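PDB 4W5K: aspartate aminotransferase, mitochondrial from Trypanosoma brucei brucei, which probably catalyses pyridoxal phosphate-dependent transfer of an amino group between L-aspartate and 2-oxoglutarate, working as a homodimer. Local coordinates for residues Asn181-Asp186 with Met347-Leu352; Gly108-Arg113 with Ser272-Leu277; Gln194-Ile199 with Arg228-Met233; Thr66-Phe71 with Pro285-Ala290. The protein carries 1 engineered substitution. One frame throughout, in Å; residues are numbered along the deposited sequence. Where two conformers were deposited one is given.

Contact 1 (Asn181-Asp186 with Met347-Leu352); sequences NPTGVD and MAYTGL. With PLP (pyridoxal-5'-phosphate), chain C; EDO (1,2-ethanediol), chain E.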
loop_
_atom_site.group_PDB
_atom_site.type_symbol
_atom_site.label_atom_id
_atom_site.label_comp_id
_atom_site.label_asym_id
_atom_site.label_seq_id
_atom_site.Cartn_x
_atom_site.Cartn_y
_atom_site.Cartn_z
ATOM N N ASN A 181 -5.850 -16.724 -14.491
ATOM C CA ASN A 181 -4.559 -16.190 -14.920
ATOM C C ASN A 181 -3.530 -17.235 -14.487
ATOM O O ASN A 181 -3.358 -17.494 -13.282
ATOM C CB ASN A 181 -4.333 -14.795 -14.281
ATOM C CG ASN A 181 -3.005 -14.140 -14.670
ATOM O OD1 ASN A 181 -2.129 -14.745 -15.283
ATOM N ND2 ASN A 181 -2.848 -12.890 -14.273
ATOM N N PRO A 182 -2.772 -17.801 -15.432
ATOM C CA PRO A 182 -2.436 -17.350 -16.783
ATOM C C PRO A 182 -3.105 -18.068 -17.963
ATOM O O PRO A 182 -2.773 -17.726 -19.099
ATOM C CB PRO A 182 -0.934 -17.615 -16.826
ATOM C CG PRO A 182 -0.819 -18.958 -16.107
ATOM C CD PRO A 182 -1.901 -18.918 -15.019
ATOM N N THR A 183 -4.002 -19.028 -17.733
ATOM C CA THR A 183 -4.423 -19.903 -18.836
ATOM C C THR A 183 -5.685 -19.437 -19.554
ATOM O O THR A 183 -5.888 -19.781 -20.720
ATOM C CB THR A 183 -4.685 -21.336 -18.347
ATOM O OG1 THR A 183 -5.906 -21.351 -17.597
ATOM C CG2 THR A 183 -3.528 -21.822 -17.474
ATOM N N GLY A 184 -6.522 -18.651 -18.876
ATOM C CA GLY A 184 -7.820 -18.296 -19.433
ATOM C C GLY A 184 -8.853 -19.416 -19.295
ATOM O O GLY A 184 -10.013 -19.252 -19.669
ATOM N N VAL A 185 -8.448 -20.563 -18.745
ATOM C CA VAL A 185 -9.360 -21.712 -18.639
ATOM C C VAL A 185 -10.274 -21.576 -17.416
ATOM O O VAL A 185 -9.770 -21.542 -16.286
ATOM C CB VAL A 185 -8.557 -23.020 -18.541
ATOM C CG1 VAL A 185 -9.471 -24.240 -18.186
ATOM C CG2 VAL A 185 -7.786 -23.231 -19.837
ATOM N N ASP A 186 -11.587 -21.460 -17.631
ATOM C CA ASP A 186 -12.569 -21.298 -16.543
ATOM C C ASP A 186 -13.557 -22.468 -16.514
ATOM O O ASP A 186 -14.111 -22.833 -17.545
ATOM C CB ASP A 186 -13.425 -20.041 -16.697
ATOM C CG ASP A 186 -12.678 -18.758 -16.438
ATOM O OD1 ASP A 186 -11.555 -18.837 -15.901
ATOM O OD2 ASP A 186 -13.256 -17.690 -16.776
ATOM N N MET A 347 -5.540 -13.274 -20.676
ATOM C CA MET A 347 -4.429 -14.222 -20.775
ATOM C C MET A 347 -4.843 -15.524 -21.398
ATOM O O MET A 347 -5.854 -16.113 -20.999
ATOM C CB MET A 347 -3.843 -14.525 -19.395
ATOM C CG MET A 347 -3.395 -13.325 -18.650
ATOM S SD MET A 347 -2.017 -12.595 -19.538
ATOM C CE MET A 347 -1.780 -11.118 -18.560
ATOM N N ALA A 348 -4.066 -15.982 -22.378
ATOM C CA ALA A 348 -4.393 -17.229 -23.066
ATOM C C ALA A 348 -3.222 -18.196 -23.028
ATOM O O ALA A 348 -2.112 -17.827 -23.394
ATOM C CB ALA A 348 -4.796 -16.940 -24.528
ATOM N N TYR A 349 -3.454 -19.437 -22.600
ATOM C CA TYR A 349 -2.422 -20.445 -22.812
ATOM C C TYR A 349 -2.621 -20.952 -24.247
ATOM O O TYR A 349 -3.592 -21.638 -24.541
ATOM C CB TYR A 349 -2.495 -21.580 -21.777
ATOM C CG TYR A 349 -1.363 -21.538 -20.736
ATOM C CD1 TYR A 349 -0.756 -22.711 -20.289
ATOM C CD2 TYR A 349 -0.912 -20.327 -20.210
ATOM C CE1 TYR A 349 0.273 -22.689 -19.332
ATOM C CE2 TYR A 349 0.121 -20.292 -19.272
ATOM C CZ TYR A 349 0.709 -21.476 -18.844
ATOM O OH TYR A 349 1.727 -21.427 -17.897
ATOM N N THR A 350 -1.670 -20.609 -25.108
ATOM C CA THR A 350 -1.789 -20.877 -26.536
ATOM C C THR A 350 -1.504 -22.331 -26.904
ATOM O O THR A 350 -1.990 -22.810 -27.914
ATOM C CB THR A 350 -0.830 -19.996 -27.360
ATOM O OG1 THR A 350 0.535 -20.318 -27.033
ATOM C CG2 THR A 350 -1.085 -18.493 -27.109
ATOM N N GLY A 351 -0.675 -23.003 -26.110
ATOM C CA GLY A 351 -0.184 -24.326 -26.428
ATOM C C GLY A 351 1.045 -24.290 -27.309
ATOM O O GLY A 351 1.522 -25.325 -27.760
ATOM N N LEU A 352 1.571 -23.096 -27.576
ATOM C CA LEU A 352 2.825 -23.009 -28.311
ATOM C C LEU A 352 3.927 -23.602 -27.441
ATOM O O LEU A 352 3.943 -23.404 -26.224
ATOM C CB LEU A 352 3.136 -21.563 -28.704
ATOM C CG LEU A 352 2.174 -20.929 -29.719
ATOM C CD1 LEU A 352 2.337 -19.420 -29.792
ATOM C CD2 LEU A 352 2.377 -21.522 -31.087
HETATM N N1 PLP C . -4.799 -12.158 -8.771
HETATM C C2 PLP C . -4.852 -12.387 -10.125
HETATM C C2A PLP C . -5.400 -13.694 -10.601
HETATM C C3 PLP C . -4.404 -11.422 -11.027
HETATM O O3 PLP C . -4.429 -11.636 -12.379
HETATM C C4 PLP C . -3.906 -10.216 -10.553
HETATM C C4A PLP C . -3.650 -9.115 -11.545
HETATM O O4A PLP C . -2.632 -9.169 -12.241
HETATM C C5 PLP C . -3.854 -9.980 -9.180
HETATM C C6 PLP C . -4.319 -10.952 -8.293
HETATM C C5A PLP C . -3.286 -8.679 -8.633
HETATM O O4P PLP C . -4.202 -7.631 -8.788
HETATM P P PLP C . -3.942 -6.215 -8.197
HETATM O O1P PLP C . -3.239 -5.346 -9.197
HETATM O O2P PLP C . -3.126 -6.330 -6.933
HETATM O O3P PLP C . -5.320 -5.672 -7.897
HETATM C C1 EDO E . -1.535 -25.525 -30.524
HETATM O O1 EDO E . -2.123 -25.293 -29.242
HETATM C C2 EDO E . -2.655 -25.864 -31.499
HETATM O O2 EDO E . -3.432 -26.950 -30.959
#
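N181 rests its amide against M347 and gives ND2 to O3 of pyridoxal phosphate, 2.8 Å away. CG lies anti to the backbone N (chi1 -180°), which carries the amide toward the cofactor. Its OD1 packs 3.9 Å from M347 CG. A cis peptide follows, and P182 then turns its ring across Y349, with P182 CG 3.6 Å from Y349 CE2. T183 meets the same tyrosine. Its CG2 sits over the centre of one face of the Y349 ring in a CH-pi contact. Y349 N donates to T183 O at 3.1 Å and nearly straight (162°), although the donor stands above the carbonyl plane. This is the one hydrogen bond between the segments. T183 OG1 accepts from V185 N at 2.9 Å in an ST turn, and it also bonds to H180. P182 O is buried against M347 CB, 3.4 Å off, and finds no hydrogen-bond partner. Beyond the segments, Y148 meets the Y349 ring edge-to-face, and strand 373-375 pairs with strand 347-349. The cofactor-binding loop is thus held to this short strand mainly by packing. The bond from N181 would favour a deprotonated O3 and so probably tunes the electronics of the cofactor.

Contact 2 (Gly108-Arg113 with Ser272-Leu277); sequences GDLLNR and SQLALL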
loop_
_atom_site.group_PDB
_atom_site.type_symbol
_atom_site.label_atom_id
_atom_site.label_comp_id
_atom_site.label_asym_id
_atom_site.label_seq_id
_atom_site.Cartn_x
_atom_site.Cartn_y
_atom_site.Cartn_z
ATOM N N GLY A 108 -4.391 -13.836 3.755
ATOM C CA GLY A 108 -3.493 -14.918 4.141
ATOM C C GLY A 108 -2.942 -14.757 5.555
ATOM O O GLY A 108 -2.860 -15.722 6.333
ATOM N N ASP A 109 -2.582 -13.518 5.909
ATOM C CA ASP A 109 -2.086 -13.230 7.251
ATOM C C ASP A 109 -3.174 -13.367 8.323
ATOM O O ASP A 109 -2.859 -13.538 9.512
ATOM C CB ASP A 109 -1.483 -11.803 7.312
ATOM C CG ASP A 109 -0.041 -11.740 6.782
ATOM O OD1 ASP A 109 0.683 -12.742 6.898
ATOM O OD2 ASP A 109 0.388 -10.667 6.284
ATOM N N LEU A 110 -4.436 -13.265 7.919
ATOM C CA LEU A 110 -5.562 -13.372 8.841
ATOM C C LEU A 110 -5.990 -14.839 9.079
ATOM O O LEU A 110 -6.662 -15.122 10.064
ATOM C CB LEU A 110 -6.769 -12.593 8.316
ATOM C CG LEU A 110 -7.909 -12.440 9.323
ATOM C CD1 LEU A 110 -7.459 -11.576 10.515
ATOM C CD2 LEU A 110 -9.132 -11.857 8.626
ATOM N N LEU A 111 -5.587 -15.745 8.201
ATOM C CA LEU A 111 -6.186 -17.088 8.207
ATOM C C LEU A 111 -6.065 -17.819 9.543
ATOM O O LEU A 111 -6.986 -18.563 9.919
ATOM C CB LEU A 111 -5.589 -17.978 7.100
ATOM C CG LEU A 111 -5.970 -17.532 5.684
ATOM C CD1 LEU A 111 -5.345 -18.417 4.640
ATOM C CD2 LEU A 111 -7.485 -17.539 5.506
ATOM N N ASN A 112 -4.980 -17.592 10.280
ATOM C CA ASN A 112 -4.813 -18.363 11.511
ATOM C C ASN A 112 -5.735 -17.895 12.637
ATOM O O ASN A 112 -5.798 -18.538 13.669
ATOM C CB ASN A 112 -3.351 -18.382 11.986
ATOM C CG ASN A 112 -2.814 -17.014 12.351
ATOM O OD1 ASN A 112 -3.504 -16.021 12.255
ATOM N ND2 ASN A 112 -1.566 -16.972 12.773
ATOM N N ARG A 113 -6.498 -16.837 12.402
ATOM C CA ARG A 113 -7.560 -16.422 13.324
ATOM C C ARG A 113 -8.788 -17.314 13.228
ATOM O O ARG A 113 -9.608 -17.341 14.140
ATOM C CB ARG A 113 -7.983 -14.972 13.032
ATOM C CG ARG A 113 -7.180 -13.899 13.732
ATOM C CD ARG A 113 -5.681 -14.114 13.738
ATOM N NE ARG A 113 -5.103 -13.239 14.754
ATOM C CZ ARG A 113 -3.856 -13.296 15.228
ATOM N NH1 ARG A 113 -2.989 -14.195 14.775
ATOM N NH2 ARG A 113 -3.478 -12.441 16.176
ATOM N N SER A 272 -11.382 -6.085 13.618
ATOM C CA SER A 272 -10.364 -5.576 14.534
ATOM C C SER A 272 -9.016 -6.219 14.271
ATOM O O SER A 272 -7.964 -5.575 14.392
ATOM C CB SER A 272 -10.773 -5.827 15.986
ATOM O OG SER A 272 -11.963 -5.122 16.277
ATOM N N GLN A 273 -9.032 -7.507 13.949
ATOM C CA GLN A 273 -7.783 -8.206 13.680
ATOM C C GLN A 273 -7.194 -7.768 12.347
ATOM O O GLN A 273 -5.973 -7.754 12.187
ATOM C CB GLN A 273 -7.990 -9.727 13.712
ATOM C CG GLN A 273 -8.206 -10.286 15.114
ATOM C CD GLN A 273 -7.002 -10.103 16.035
ATOM O OE1 GLN A 273 -5.858 -10.444 15.686
ATOM N NE2 GLN A 273 -7.259 -9.556 17.224
ATOM N N LEU A 274 -8.054 -7.408 11.381
ATOM C CA LEU A 274 -7.594 -6.839 10.112
ATOM C C LEU A 274 -6.843 -5.545 10.382
ATOM O O LEU A 274 -5.760 -5.319 9.846
ATOM C CB LEU A 274 -8.760 -6.565 9.137
ATOM C CG LEU A 274 -9.403 -7.789 8.495
ATOM C CD1 LEU A 274 -10.705 -7.431 7.788
ATOM C CD2 LEU A 274 -8.420 -8.409 7.507
ATOM N N ALA A 275 -7.409 -4.700 11.239
ATOM C CA ALA A 275 -6.736 -3.458 11.580
ATOM C C ALA A 275 -5.334 -3.714 12.167
ATOM O O ALA A 275 -4.399 -2.985 11.847
ATOM C CB ALA A 275 -7.582 -2.643 12.559
ATOM N N LEU A 276 -5.187 -4.738 13.020
ATOM C CA LEU A 276 -3.872 -5.034 13.601
ATOM C C LEU A 276 -2.862 -5.538 12.575
ATOM O O LEU A 276 -1.658 -5.503 12.830
ATOM C CB LEU A 276 -3.997 -6.060 14.742
ATOM C CG LEU A 276 -4.921 -5.580 15.847
ATOM C CD1 LEU A 276 -5.165 -6.731 16.821
ATOM C CD2 LEU A 276 -4.327 -4.380 16.579
ATOM N N LEU A 277 -3.348 -6.014 11.429
ATOM C CA LEU A 277 -2.452 -6.445 10.355
ATOM C C LEU A 277 -2.077 -5.284 9.441
ATOM O O LEU A 277 -0.938 -5.169 8.995
ATOM C CB LEU A 277 -3.097 -7.547 9.507
ATOM C CG LEU A 277 -3.236 -8.915 10.200
ATOM C CD1 LEU A 277 -4.117 -9.856 9.387
ATOM C CD2 LEU A 277 -1.844 -9.522 10.405
#
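Q273 OE1 takes two bonds from R113, from NE at 3.0 Å and from NH2 at 3.1 Å. The guanidinium grips side-on, and both nitrogens reach OE1 from the same face of the amide plane. The guanidinium and amide planes differ by 25°. The bonds are bent, with 145° at the NE hydrogen. Q273 was deposited in two conformers, so this grip is that of the conformer described. R113 NH1 turns the other way and gives a straighter bond to N112 OD1, at 3.2 Å. The guanidinium therefore has an acceptor for each of its three nitrogens. D109 OD2 is satisfied by a salt bridge with R105. Beside this polar pair the packing is apolar. A chi1 of -170° swings the L110 side chain away from its own N, and its branches part: CD1 meets Q273 CB at 3.7 Å, while CD2 meets L274 CD2, also at 3.7 Å. L277 CD1 packs on L110, 3.9 Å from L110 CD1, and L277 CD2 lies 3.9 Å from D109 CB. The contact joins the end of helix 99-110 to the middle of helix 264-282. L110 and L274 also reach strand 255-260 through I259 and L257, and L277 packs on K137 of the second subunit.

Contact 3 (Gln194-Ile199 with Arg228-Met233); sequences QVCDVI and RHLVDM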
loop_
_atom_site.group_PDB
_atom_site.type_symbol
_atom_site.label_atom_id
_atom_site.label_comp_id
_atom_site.label_asym_id
_atom_site.label_seq_id
_atom_site.Cartn_x
_atom_site.Cartn_y
_atom_site.Cartn_z
ATOM N N GLN A 194 -20.344 -28.483 -9.022
ATOM C CA GLN A 194 -19.721 -29.718 -8.518
ATOM C C GLN A 194 -18.561 -29.427 -7.562
ATOM O O GLN A 194 -18.422 -30.119 -6.530
ATOM C CB GLN A 194 -19.205 -30.594 -9.655
ATOM C CG GLN A 194 -20.282 -31.052 -10.608
ATOM C CD GLN A 194 -19.786 -32.169 -11.494
ATOM O OE1 GLN A 194 -19.561 -31.981 -12.685
ATOM N NE2 GLN A 194 -19.619 -33.349 -10.914
ATOM N N VAL A 195 -17.728 -28.444 -7.923
ATOM C CA VAL A 195 -16.563 -28.044 -7.110
ATOM C C VAL A 195 -16.986 -27.597 -5.704
ATOM O O VAL A 195 -16.431 -28.034 -4.683
ATOM C CB VAL A 195 -15.771 -26.899 -7.793
ATOM C CG1 VAL A 195 -14.774 -26.249 -6.822
ATOM C CG2 VAL A 195 -15.047 -27.403 -9.032
ATOM N N CYS A 196 -18.001 -26.748 -5.658
ATOM C CA CYS A 196 -18.482 -26.226 -4.387
ATOM C C CYS A 196 -19.089 -27.326 -3.521
ATOM O O CYS A 196 -18.953 -27.285 -2.299
ATOM C CB CYS A 196 -19.479 -25.097 -4.636
ATOM S SG CYS A 196 -18.717 -23.631 -5.424
ATOM N N ASP A 197 -19.732 -28.325 -4.126
ATOM C CA ASP A 197 -20.252 -29.439 -3.332
ATOM C C ASP A 197 -19.119 -30.174 -2.621
ATOM O O ASP A 197 -19.271 -30.609 -1.477
ATOM C CB ASP A 197 -21.059 -30.425 -4.196
ATOM C CG ASP A 197 -22.466 -29.919 -4.502
ATOM O OD1 ASP A 197 -22.923 -28.969 -3.826
ATOM O OD2 ASP A 197 -23.125 -30.465 -5.417
ATOM N N VAL A 198 -17.983 -30.327 -3.290
ATOM C CA VAL A 198 -16.860 -31.024 -2.667
ATOM C C VAL A 198 -16.296 -30.171 -1.528
ATOM O O VAL A 198 -16.029 -30.681 -0.432
ATOM C CB VAL A 198 -15.736 -31.340 -3.673
ATOM C CG1 VAL A 198 -14.608 -32.086 -2.973
ATOM C CG2 VAL A 198 -16.271 -32.179 -4.860
ATOM N N ILE A 199 -16.118 -28.880 -1.799
ATOM C CA ILE A 199 -15.598 -27.941 -0.793
ATOM C C ILE A 199 -16.479 -27.990 0.463
ATOM O O ILE A 199 -15.972 -28.064 1.608
ATOM C CB ILE A 199 -15.515 -26.500 -1.376
ATOM C CG1 ILE A 199 -14.353 -26.416 -2.378
ATOM C CG2 ILE A 199 -15.359 -25.463 -0.261
ATOM C CD1 ILE A 199 -14.223 -25.070 -3.146
ATOM N N ARG A 228 -20.663 -15.756 -4.680
ATOM C CA ARG A 228 -22.064 -15.701 -4.293
ATOM C C ARG A 228 -22.638 -17.089 -4.004
ATOM O O ARG A 228 -23.464 -17.271 -3.098
ATOM C CB ARG A 228 -22.875 -14.995 -5.376
ATOM C CG ARG A 228 -22.490 -13.545 -5.521
ATOM C CD ARG A 228 -23.383 -12.796 -6.487
ATOM N NE ARG A 228 -22.853 -11.447 -6.707
ATOM C CZ ARG A 228 -23.420 -10.538 -7.497
ATOM N NH1 ARG A 228 -24.556 -10.821 -8.122
ATOM N NH2 ARG A 228 -22.861 -9.338 -7.639
ATOM N N HIS A 229 -22.186 -18.082 -4.754
ATOM C CA HIS A 229 -22.698 -19.433 -4.567
ATOM C C HIS A 229 -22.125 -20.037 -3.258
ATOM O O HIS A 229 -22.830 -20.748 -2.507
ATOM C CB HIS A 229 -22.346 -20.288 -5.790
ATOM C CG HIS A 229 -22.939 -21.661 -5.776
ATOM N ND1 HIS A 229 -24.281 -21.902 -5.989
ATOM C CD2 HIS A 229 -22.361 -22.874 -5.617
ATOM C CE1 HIS A 229 -24.506 -23.204 -5.946
ATOM N NE2 HIS A 229 -23.355 -23.817 -5.723
ATOM N N LEU A 230 -20.854 -19.746 -2.987
ATOM C CA LEU A 230 -20.193 -20.338 -1.817
ATOM C C LEU A 230 -20.615 -19.694 -0.509
ATOM O O LEU A 230 -20.565 -20.343 0.547
ATOM C CB LEU A 230 -18.670 -20.234 -1.938
ATOM C CG LEU A 230 -18.025 -21.332 -2.775
ATOM C CD1 LEU A 230 -16.622 -20.897 -3.200
ATOM C CD2 LEU A 230 -18.029 -22.658 -2.030
ATOM N N VAL A 231 -21.008 -18.426 -0.544
ATOM C CA VAL A 231 -21.138 -17.715 0.741
ATOM C C VAL A 231 -22.264 -18.320 1.610
ATOM O O VAL A 231 -22.233 -18.203 2.840
ATOM C CB VAL A 231 -21.337 -16.185 0.519
ATOM C CG1 VAL A 231 -22.746 -15.871 0.048
ATOM C CG2 VAL A 231 -20.992 -15.403 1.802
ATOM N N ASP A 232 -23.209 -19.034 0.988
ATOM C CA ASP A 232 -24.276 -19.717 1.740
ATOM C C ASP A 232 -23.966 -21.176 2.090
ATOM O O ASP A 232 -24.747 -21.825 2.784
ATOM C CB ASP A 232 -25.604 -19.696 0.963
ATOM C CG ASP A 232 -25.654 -18.612 -0.105
ATOM O OD1 ASP A 232 -25.182 -18.873 -1.234
ATOM O OD2 ASP A 232 -26.174 -17.504 0.179
ATOM N N MET A 233 -22.845 -21.699 1.606
ATOM C CA MET A 233 -22.578 -23.135 1.702
ATOM C C MET A 233 -21.577 -23.515 2.782
ATOM O O MET A 233 -21.538 -24.666 3.232
ATOM C CB MET A 233 -22.065 -23.644 0.358
ATOM C CG MET A 233 -23.054 -23.488 -0.750
ATOM S SD MET A 233 -22.329 -24.086 -2.291
ATOM C CE MET A 233 -22.214 -25.824 -1.910
HETATM O O HOH W 1 -22.894 -26.544 -5.385
#
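Helix 189-201 and the end of helix 225-230 come together at C196 and L230, whose CA atoms are 6.6 Å apart. No direct hydrogen bond crosses between the two segments. C196 is the centre of the packing on its helix. Its SG lies 3.6 Å from L230 CG and about as near to L230 CD2. The same sulfur approaches the H229 ring at its edge, 85° off the ring normal, with SG 3.7 Å from H229 CD2. M233 closes in on the cysteine as well, placing SD 3.8 Å from C196 CB. Its chain bends at the last torsion (chi3 67°), which turns the methyl CE toward the helix backbone, 3.6 Å from C196 O. That methyl also comes close to the carboxylate of D197. I199 CG2 adds a looser touch on L230 CD2.

One water supplies the polar link. It donates to D197 OD1 at 2.9 Å and is hydrogen-bonded to H229 NE2 at 2.8 Å, lying near the plane of the imidazole. D197 OD1 and H229 NE2 are themselves not in contact. H229 also stacks on F225, which lines the D-malate pocket with H189 and R193. The side chain of H229 comes about 6 Å from the bound malate. C196 packs at CD2, and the water bonds the neighbouring NE2, so apolar and polar partners meet along one edge of the imidazole. Together with the stack on F225 these contacts probably limit how the ring can turn. The water thus couples the D197 carboxylate to a histidine beside the malate pocket.

Contact 4 (Thr66-Phe71 with Pro285-Ala290); sequences TGIASF and PPLYGA
Beside strand 92-97 at the edge of the large mixed sheet, helices 69-80 and 287-297 begin next to each other. I68, just before the first, and F71 within it meet A290 of the second. A290 CB is the central atom. It lies over one face of the F71 ring in a CH-pi contact, 26° off the ring normal, and comes 3.7 Å from F71 CG. The nearest approach of this pair is between F71 CD1 and A290 CA, at 3.6 Å, so the ring also leans on the backbone of the second helix. With chi1 at 164°, F71 turns a ring face to the A290 methyl.

I68 stands at the N-cap position of helix 69-80. Its CD1 reaches forward to A290 CB at 3.8 Å and to L287 CD2 at 3.9 Å, where the side chains of I68 and L287 cross at about a right angle. The methyl of A290 thus touches both I68 and F71. Just before the helices, the loops meet directly: P285 CG rests on G67 CA, 3.7 Å away. No hydrogen bond crosses here, and the packing is wholly apolar.

Q96 of strand 92-97 serves both sides. Its OE1 is hydrogen-bonded to I68 N, and its NE2 makes a weak bond to P286 O. S70 OG is joined to S294 OG one turn further along helix 287-297. The start of that helix also borders the dimer interface, where L287 makes backbone hydrogen bonds to the second subunit and Y288 meets Y288 of that subunit.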
loop_
_atom_site.group_PDB
_atom_site.type_symbol
_atom_site.label_atom_id
_atom_site.label_comp_id
_atom_site.label_asym_id
_atom_site.label_seq_id
_atom_site.Cartn_x
_atom_site.Cartn_y
_atom_site.Cartn_z
ATOM N N THR A 66 -9.161 0.650 7.902
ATOM C CA THR A 66 -9.884 -0.367 7.113
ATOM C C THR A 66 -10.461 0.183 5.810
ATOM O O THR A 66 -11.112 -0.541 5.053
ATOM C CB THR A 66 -10.996 -0.985 7.965
ATOM O OG1 THR A 66 -11.650 0.070 8.686
ATOM C CG2 THR A 66 -10.382 -1.926 9.006
ATOM N N GLY A 67 -10.182 1.450 5.529
ATOM C CA GLY A 67 -10.528 2.048 4.245
ATOM C C GLY A 67 -11.663 3.032 4.336
ATOM O O GLY A 67 -12.309 3.174 5.396
ATOM N N ILE A 68 -11.891 3.759 3.240
ATOM C CA ILE A 68 -13.046 4.628 3.151
ATOM C C ILE A 68 -14.321 3.786 3.293
ATOM O O ILE A 68 -14.555 2.853 2.499
ATOM C CB ILE A 68 -13.068 5.408 1.807
ATOM C CG1 ILE A 68 -11.800 6.276 1.688
ATOM C CG2 ILE A 68 -14.333 6.246 1.712
ATOM C CD1 ILE A 68 -11.804 7.176 0.474
ATOM N N ALA A 69 -15.149 4.113 4.280
ATOM C CA ALA A 69 -16.284 3.264 4.655
ATOM C C ALA A 69 -17.287 3.072 3.516
ATOM O O ALA A 69 -17.792 1.959 3.309
ATOM C CB ALA A 69 -16.995 3.840 5.867
ATOM N N SER A 70 -17.579 4.139 2.779
ATOM C CA SER A 70 -18.538 4.024 1.673
ATOM C C SER A 70 -17.984 3.134 0.563
ATOM O O SER A 70 -18.733 2.384 -0.075
ATOM C CB SER A 70 -18.910 5.391 1.112
ATOM O OG SER A 70 -17.798 6.059 0.549
ATOM N N PHE A 71 -16.685 3.229 0.316
ATOM C CA PHE A 71 -16.045 2.342 -0.673
ATOM C C PHE A 71 -16.197 0.882 -0.253
ATOM O O PHE A 71 -16.541 0.010 -1.056
ATOM C CB PHE A 71 -14.554 2.686 -0.833
ATOM C CG PHE A 71 -13.749 1.617 -1.506
ATOM C CD1 PHE A 71 -13.782 1.473 -2.897
ATOM C CD2 PHE A 71 -12.989 0.728 -0.757
ATOM C CE1 PHE A 71 -13.032 0.469 -3.519
ATOM C CE2 PHE A 71 -12.246 -0.277 -1.360
ATOM C CZ PHE A 71 -12.279 -0.421 -2.759
ATOM N N PRO A 285 -4.929 2.861 3.752
ATOM C CA PRO A 285 -4.819 2.655 2.304
ATOM C C PRO A 285 -4.972 3.957 1.487
ATOM O O PRO A 285 -5.546 4.924 1.951
ATOM C CB PRO A 285 -5.964 1.652 2.018
ATOM C CG PRO A 285 -7.053 2.133 2.998
ATOM C CD PRO A 285 -6.280 2.543 4.256
ATOM N N PRO A 286 -4.520 3.930 0.223
ATOM C CA PRO A 286 -4.544 5.112 -0.644
ATOM C C PRO A 286 -5.959 5.492 -1.056
ATOM O O PRO A 286 -6.794 4.647 -1.449
ATOM C CB PRO A 286 -3.691 4.692 -1.840
ATOM C CG PRO A 286 -3.726 3.164 -1.852
ATOM C CD PRO A 286 -3.842 2.776 -0.390
ATOM N N LEU A 287 -6.213 6.789 -0.968
ATOM C CA LEU A 287 -7.521 7.379 -1.227
ATOM C C LEU A 287 -8.069 7.261 -2.640
ATOM O O LEU A 287 -9.284 7.091 -2.806
ATOM C CB LEU A 287 -7.470 8.871 -0.916
ATOM C CG LEU A 287 -7.238 9.279 0.539
ATOM C CD1 LEU A 287 -6.805 10.718 0.553
ATOM C CD2 LEU A 287 -8.514 9.082 1.366
ATOM N N TYR A 288 -7.209 7.432 -3.648
ATOM C CA TYR A 288 -7.682 7.803 -4.999
ATOM C C TYR A 288 -8.632 6.770 -5.596
ATOM O O TYR A 288 -9.733 7.107 -6.050
ATOM C CB TYR A 288 -6.494 8.013 -5.938
ATOM C CG TYR A 288 -6.884 8.519 -7.315
ATOM C CD1 TYR A 288 -7.130 7.633 -8.346
ATOM C CD2 TYR A 288 -6.994 9.873 -7.572
ATOM C CE1 TYR A 288 -7.467 8.073 -9.598
ATOM C CE2 TYR A 288 -7.334 10.324 -8.822
ATOM C CZ TYR A 288 -7.575 9.413 -9.828
ATOM O OH TYR A 288 -7.917 9.816 -11.102
ATOM N N GLY A 289 -8.199 5.508 -5.573
ATOM C CA GLY A 289 -9.008 4.433 -6.142
ATOM C C GLY A 289 -10.352 4.324 -5.437
ATOM O O GLY A 289 -11.393 4.182 -6.079
ATOM N N ALA A 290 -10.326 4.408 -4.111
ATOM C CA ALA A 290 -11.535 4.284 -3.304
ATOM C C ALA A 290 -12.523 5.408 -3.578
ATOM O O ALA A 290 -13.727 5.174 -3.639
ATOM C CB ALA A 290 -11.169 4.232 -1.795
#

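Overall arrangement
Contacts 1 and 4 are buried, while contacts 2 and 3 are only partly so and carry polar groups at their exposed edges. Contact 1 ties a cofactor-binding loop to a short strand and is the one that bonds pyridoxal phosphate directly. The other three join helices. Contacts 2 and 4 are neighbours, about 5 Å apart at their nearest atoms. They use the successive helices 264-282 and 287-297, and both touch the second subunit. Contact 3 lies near the malate site instead. The chemistry differs: one backbone hydrogen bond with a CH-pi contact in contact 1, purely apolar packing in contact 4, an arginine-amide grip in contact 2, and a water bridge in contact 3.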